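Local structure of probable GTPase engC (Thermotoga maritima, 1U0L) at residues L9-V23 / K48-D60. The protein probably assists late maturation of the 30S ribosomal subunit as a circularly permuted, zinc-containing GTPase whose slow GTP hydrolysis the subunit stimulates. Sequence-based numbering, arbitrary orientation.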
loop_
_atom_site.group_PDB
_atom_site.type_symbol
_atom_site.label_atom_id
_atom_site.label_comp_id
_atom_site.label_asym_id
_atom_site.label_seq_id
_atom_site.Cartn_x
_atom_site.Cartn_y
_atom_site.Cartn_z
ATOM N N LEU A 9 16.441 17.634 25.401
ATOM C CA LEU A 9 16.416 16.204 25.825
ATOM C C LEU A 9 15.685 15.313 24.813
ATOM O O LEU A 9 14.914 15.798 23.984
ATOM C CB LEU A 9 15.742 16.077 27.197
ATOM C CG LEU A 9 15.538 14.648 27.714
ATOM C CD1 LEU A 9 16.888 13.997 27.992
ATOM C CD2 LEU A 9 14.681 14.677 28.965
ATOM N N ARG A 10 15.941 14.010 24.901
ATOM C CA ARG A 10 15.334 13.005 24.029
ATOM C C ARG A 10 13.858 13.255 23.706
ATOM O O ARG A 10 13.016 13.324 24.604
ATOM C CB ARG A 10 15.464 11.619 24.670
ATOM C CG ARG A 10 16.832 10.963 24.551
ATOM C CD ARG A 10 16.962 10.220 23.233
ATOM N NE ARG A 10 18.120 9.329 23.200
ATOM C CZ ARG A 10 19.384 9.737 23.255
ATOM N NH1 ARG A 10 19.664 11.031 23.348
ATOM N NH2 ARG A 10 20.372 8.852 23.211
ATOM N N ARG A 11 13.557 13.386 22.416
ATOM C CA ARG A 11 12.187 13.589 21.948
ATOM C C ARG A 11 11.914 12.649 20.783
ATOM O O ARG A 11 12.783 12.415 19.945
ATOM C CB ARG A 11 11.955 15.035 21.493
ATOM C CG ARG A 11 11.907 16.052 22.617
ATOM C CD ARG A 11 11.197 17.326 22.172
ATOM N NE ARG A 11 9.913 17.517 22.851
ATOM C CZ ARG A 11 8.862 16.707 22.737
ATOM N NH1 ARG A 11 8.922 15.632 21.962
ATOM N NH2 ARG A 11 7.746 16.970 23.405
ATOM N N ARG A 12 10.701 12.110 20.736
ATOM C CA ARG A 12 10.313 11.187 19.681
ATOM C C ARG A 12 9.718 11.929 18.490
ATOM O O ARG A 12 8.997 12.916 18.651
ATOM C CB ARG A 12 9.301 10.175 20.218
ATOM C CG ARG A 12 9.756 9.496 21.490
ATOM C CD ARG A 12 8.701 8.549 22.038
ATOM N NE ARG A 12 8.653 7.275 21.324
ATOM C CZ ARG A 12 9.673 6.425 21.227
ATOM N NH1 ARG A 12 10.841 6.705 21.794
ATOM N NH2 ARG A 12 9.519 5.280 20.578
ATOM N N GLY A 13 10.031 11.439 17.291
ATOM C CA GLY A 13 9.522 12.043 16.073
ATOM C C GLY A 13 9.404 11.046 14.933
ATOM O O GLY A 13 9.924 9.930 15.016
ATOM N N ILE A 14 8.705 11.447 13.873
ATOM C CA ILE A 14 8.531 10.603 12.691
ATOM C C ILE A 14 9.240 11.294 11.535
ATOM O O ILE A 14 9.027 12.482 11.309
ATOM C CB ILE A 14 7.036 10.440 12.286
ATOM C CG1 ILE A 14 6.208 9.908 13.463
ATOM C CG2 ILE A 14 6.915 9.458 11.129
ATOM C CD1 ILE A 14 5.897 10.936 14.530
ATOM N N VAL A 15 10.099 10.575 10.820
ATOM C CA VAL A 15 10.779 11.171 9.673
ATOM C C VAL A 15 9.748 11.429 8.574
ATOM O O VAL A 15 8.912 10.573 8.291
ATOM C CB VAL A 15 11.819 10.245 9.082
ATOM C CG1 VAL A 15 12.400 10.880 7.813
ATOM C CG2 VAL A 15 12.893 9.945 10.118
ATOM N N VAL A 16 9.819 12.585 7.927
ATOM C CA VAL A 16 8.845 12.896 6.896
ATOM C C VAL A 16 9.412 13.255 5.530
ATOM O O VAL A 16 8.679 13.272 4.538
ATOM C CB VAL A 16 7.950 14.017 7.355
ATOM C CG1 VAL A 16 7.073 13.541 8.512
ATOM C CG2 VAL A 16 8.814 15.199 7.747
ATOM N N SER A 17 10.701 13.553 5.469
ATOM C CA SER A 17 11.320 13.869 4.186
ATOM C C SER A 17 12.810 14.108 4.334
ATOM O O SER A 17 13.318 14.243 5.444
ATOM C CB SER A 17 10.675 15.107 3.558
ATOM O OG SER A 17 11.090 16.283 4.225
ATOM N N PHE A 18 13.505 14.145 3.201
ATOM C CA PHE A 18 14.938 14.387 3.193
ATOM C C PHE A 18 15.262 15.637 2.379
ATOM O O PHE A 18 15.226 15.632 1.154
ATOM C CB PHE A 18 15.656 13.157 2.659
ATOM C CG PHE A 18 15.525 11.967 3.554
ATOM C CD1 PHE A 18 14.286 11.382 3.772
ATOM C CD2 PHE A 18 16.631 11.449 4.211
ATOM C CE1 PHE A 18 14.148 10.300 4.634
ATOM C CE2 PHE A 18 16.505 10.366 5.076
ATOM C CZ PHE A 18 15.258 9.791 5.287
ATOM N N HIS A 19 15.579 16.708 3.095
ATOM C CA HIS A 19 15.886 18.004 2.502
ATOM C C HIS A 19 17.377 18.359 2.661
ATOM O O HIS A 19 18.025 17.937 3.620
ATOM C CB HIS A 19 15.001 19.054 3.186
ATOM C CG HIS A 19 14.885 20.344 2.439
ATOM N ND1 HIS A 19 15.963 21.165 2.196
ATOM C CD2 HIS A 19 13.810 20.963 1.897
ATOM C CE1 HIS A 19 15.560 22.235 1.535
ATOM N NE2 HIS A 19 14.256 22.137 1.342
ATOM N N SER A 20 17.907 19.133 1.716
ATOM C CA SER A 20 19.313 19.570 1.714
ATOM C C SER A 20 20.331 18.620 2.361
ATOM O O SER A 20 21.153 19.031 3.186
ATOM C CB SER A 20 19.453 20.980 2.342
ATOM O OG SER A 20 18.256 21.428 2.975
ATOM N N ASN A 21 20.274 17.352 1.961
ATOM C CA ASN A 21 21.180 16.315 2.460
ATOM C C ASN A 21 21.062 16.139 3.978
ATOM O O ASN A 21 22.044 15.846 4.659
ATOM C CB ASN A 21 22.619 16.667 2.061
ATOM C CG ASN A 21 23.516 15.447 1.922
ATOM O OD1 ASN A 21 24.621 15.533 1.383
ATOM N ND2 ASN A 21 23.050 14.308 2.414
ATOM N N MET A 22 19.846 16.312 4.492
ATOM C CA MET A 22 19.564 16.172 5.922
ATOM C C MET A 22 18.156 15.616 6.178
ATOM O O MET A 22 17.235 15.831 5.389
ATOM C CB MET A 22 19.715 17.524 6.627
ATOM C CG MET A 22 21.143 18.063 6.690
ATOM S SD MET A 22 21.262 19.649 7.563
ATOM C CE MET A 22 21.690 19.097 9.174
ATOM N N VAL A 23 17.995 14.902 7.288
ATOM C CA VAL A 23 16.709 14.317 7.651
ATOM C C VAL A 23 15.781 15.314 8.343
ATOM O O VAL A 23 16.157 15.956 9.325
ATOM C CB VAL A 23 16.896 13.109 8.604
ATOM C CG1 VAL A 23 15.532 12.544 9.014
ATOM C CG2 VAL A 23 17.745 12.043 7.937
ATOM N N LYS A 48 20.336 2.071 8.503
ATOM C CA LYS A 48 19.815 3.048 7.541
ATOM C C LYS A 48 18.507 3.684 8.000
ATOM O O LYS A 48 17.717 3.046 8.694
ATOM C CB LYS A 48 19.584 2.377 6.182
ATOM C CG LYS A 48 20.830 1.808 5.518
ATOM C CD LYS A 48 21.838 2.889 5.193
ATOM C CE LYS A 48 23.012 2.316 4.424
ATOM N NZ LYS A 48 22.592 1.788 3.093
ATOM N N ILE A 49 18.273 4.931 7.606
ATOM C CA ILE A 49 17.052 5.607 8.002
ATOM C C ILE A 49 16.222 5.959 6.774
ATOM O O ILE A 49 16.767 6.276 5.715
ATOM C CB ILE A 49 17.362 6.878 8.806
ATOM C CG1 ILE A 49 16.163 7.241 9.680
ATOM C CG2 ILE A 49 17.672 8.037 7.873
ATOM C CD1 ILE A 49 16.426 8.391 10.646
ATOM N N TYR A 50 14.901 5.905 6.910
ATOM C CA TYR A 50 14.016 6.183 5.785
ATOM C C TYR A 50 12.821 7.056 6.155
ATOM O O TYR A 50 12.590 7.361 7.317
ATOM C CB TYR A 50 13.507 4.859 5.201
ATOM C CG TYR A 50 14.600 3.950 4.680
ATOM C CD1 TYR A 50 14.960 2.786 5.364
ATOM C CD2 TYR A 50 15.296 4.270 3.514
ATOM C CE1 TYR A 50 15.992 1.966 4.897
ATOM C CE2 TYR A 50 16.325 3.465 3.038
ATOM C CZ TYR A 50 16.674 2.315 3.728
ATOM O OH TYR A 50 17.710 1.528 3.247
ATOM N N VAL A 51 12.064 7.466 5.144
ATOM C CA VAL A 51 10.876 8.268 5.378
ATOM C C VAL A 51 9.867 7.326 6.050
ATOM O O VAL A 51 9.673 6.176 5.623
ATOM C CB VAL A 51 10.285 8.779 4.047
ATOM C CG1 VAL A 51 9.220 9.822 4.312
ATOM C CG2 VAL A 51 11.383 9.337 3.168
ATOM N N GLY A 52 9.224 7.806 7.104
ATOM C CA GLY A 52 8.258 6.971 7.788
ATOM C C GLY A 52 8.868 6.290 8.997
ATOM O O GLY A 52 8.172 5.601 9.753
ATOM N N ASP A 53 10.176 6.476 9.172
ATOM C CA ASP A 53 10.881 5.889 10.300
ATOM C C ASP A 53 10.639 6.708 11.538
ATOM O O ASP A 53 10.658 7.940 11.482
ATOM C CB ASP A 53 12.379 5.813 10.038
ATOM C CG ASP A 53 12.824 4.410 9.708
ATOM O OD1 ASP A 53 12.152 3.467 10.185
ATOM O OD2 ASP A 53 13.835 4.238 8.992
ATOM N N ARG A 54 10.385 6.020 12.649
ATOM C CA ARG A 54 10.151 6.680 13.924
ATOM C C ARG A 54 11.520 6.893 14.562
ATOM O O ARG A 54 12.343 5.971 14.594
ATOM C CB ARG A 54 9.296 5.796 14.820
ATOM C CG ARG A 54 7.987 6.430 15.228
ATOM C CD ARG A 54 6.999 6.442 14.084
ATOM N NE ARG A 54 5.710 7.004 14.478
ATOM C CZ ARG A 54 4.582 6.810 13.801
ATOM N NH1 ARG A 54 4.592 6.064 12.701
ATOM N NH2 ARG A 54 3.449 7.355 14.222
ATOM N N VAL A 55 11.783 8.098 15.060
ATOM C CA VAL A 55 13.082 8.364 15.683
ATOM C C VAL A 55 13.041 9.243 16.928
ATOM O O VAL A 55 12.061 9.951 17.180
ATOM C CB VAL A 55 14.070 9.022 14.684
ATOM C CG1 VAL A 55 14.352 8.064 13.521
ATOM C CG2 VAL A 55 13.513 10.351 14.193
ATOM N N GLU A 56 14.117 9.173 17.711
ATOM C CA GLU A 56 14.264 9.981 18.918
ATOM C C GLU A 56 15.521 10.821 18.719
ATOM O O GLU A 56 16.583 10.291 18.386
ATOM C CB GLU A 56 14.365 9.089 20.157
ATOM C CG GLU A 56 15.222 7.852 19.998
ATOM C CD GLU A 56 15.163 6.964 21.227
ATOM O OE1 GLU A 56 15.495 7.451 22.331
ATOM O OE2 GLU A 56 14.785 5.783 21.094
ATOM N N TYR A 57 15.384 12.132 18.905
ATOM C CA TYR A 57 16.482 13.067 18.683
ATOM C C TYR A 57 16.679 14.091 19.809
ATOM O O TYR A 57 15.893 14.146 20.757
ATOM C CB TYR A 57 16.216 13.820 17.381
ATOM C CG TYR A 57 14.994 14.720 17.455
ATOM C CD1 TYR A 57 15.123 16.108 17.439
ATOM C CD2 TYR A 57 13.713 14.179 17.570
ATOM C CE1 TYR A 57 14.010 16.937 17.536
ATOM C CE2 TYR A 57 12.593 14.999 17.670
ATOM C CZ TYR A 57 12.746 16.380 17.653
ATOM O OH TYR A 57 11.634 17.196 17.755
ATOM N N THR A 58 17.732 14.903 19.683
ATOM C CA THR A 58 18.049 15.950 20.658
ATOM C C THR A 58 17.651 17.299 20.063
ATOM O O THR A 58 18.180 17.716 19.035
ATOM C CB THR A 58 19.551 15.985 20.986
ATOM O OG1 THR A 58 19.947 14.729 21.556
ATOM C CG2 THR A 58 19.850 17.109 21.969
ATOM N N PRO A 59 16.714 18.001 20.713
ATOM C CA PRO A 59 16.213 19.305 20.268
ATOM C C PRO A 59 17.093 20.528 20.501
ATOM O O PRO A 59 16.664 21.461 21.180
ATOM C CB PRO A 59 14.882 19.442 21.016
ATOM C CG PRO A 59 14.533 18.025 21.419
ATOM C CD PRO A 59 15.868 17.469 21.791
ATOM N N ASP A 60 18.308 20.552 19.956
ATOM C CA ASP A 60 19.152 21.730 20.145
ATOM C C ASP A 60 18.550 22.868 19.317
ATOM O O ASP A 60 19.138 23.315 18.330
ATOM C CB ASP A 60 20.603 21.461 19.713
ATOM C CG ASP A 60 20.731 21.121 18.240
ATOM O OD1 ASP A 60 20.317 20.013 17.846
ATOM O OD2 ASP A 60 21.249 21.963 17.472
#
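Ile49 packs against three apolar side chains of residues 9-23. Its CG2 meets the edge of the Phe18 ring at CE2, 3.8 Å away, and also touches Val23 CG2. Its CD1 reaches Val15 CG2. The backbone of Tyr50 passes the same ring edge near CZ. Val51 and Phe18 lie alongside, pointing opposite ways. Val51 CG2 is near the ring plane beside CE1, while Val51 CG1 lies against Val16 O. An alanine in place of Phe18 would probably leave Ile49 CG2 and Val51 CG2 without their shared aromatic neighbour and open a gap between them. A type II turn runs from Tyr50 to Asp53. Gly52 N donates to Val15 O at 3.0 Å, from above the carbonyl plane. Asp53 O accepts a nearly straight bond from Val15 N (2.8 Å, 178°). The carboxylate of Asp53 turns away, to Tyr50 N and to a salt bridge with Arg73.

From here strand 54-58 runs antiparallel to strand 11-19. The two strands close the five-stranded sheet of the N-terminal OB-fold domain, since strand 11-19 also pairs with 22-27 and strand 54-58 with 65-70. Arg54 lies alongside Ile14, whose CG1 sits over one face of the guanidinium. Val55 and Gly13 form a hydrogen-bonded pair, and Val55 CG2 also touches Val15 CG2. Glu56 points to the same face of the sheet as Arg12. Its OE1 makes a salt bridge to NE of the poorly ordered Arg10 (3.3 Å), at the guanidinium edge, the planes 81° apart. Tyr57 pairs with Arg11 through two backbone hydrogen bonds. Its CG sits between the backbone N and carbonyl carbon (chi1 66°), turning the ring toward strand 11-19, with CE2 3.9 Å from Arg11 CB. Pro59 CG packs on Arg11 CD, both residues poorly ordered; Arg11 forms salt bridges with Asp27 and Glu29.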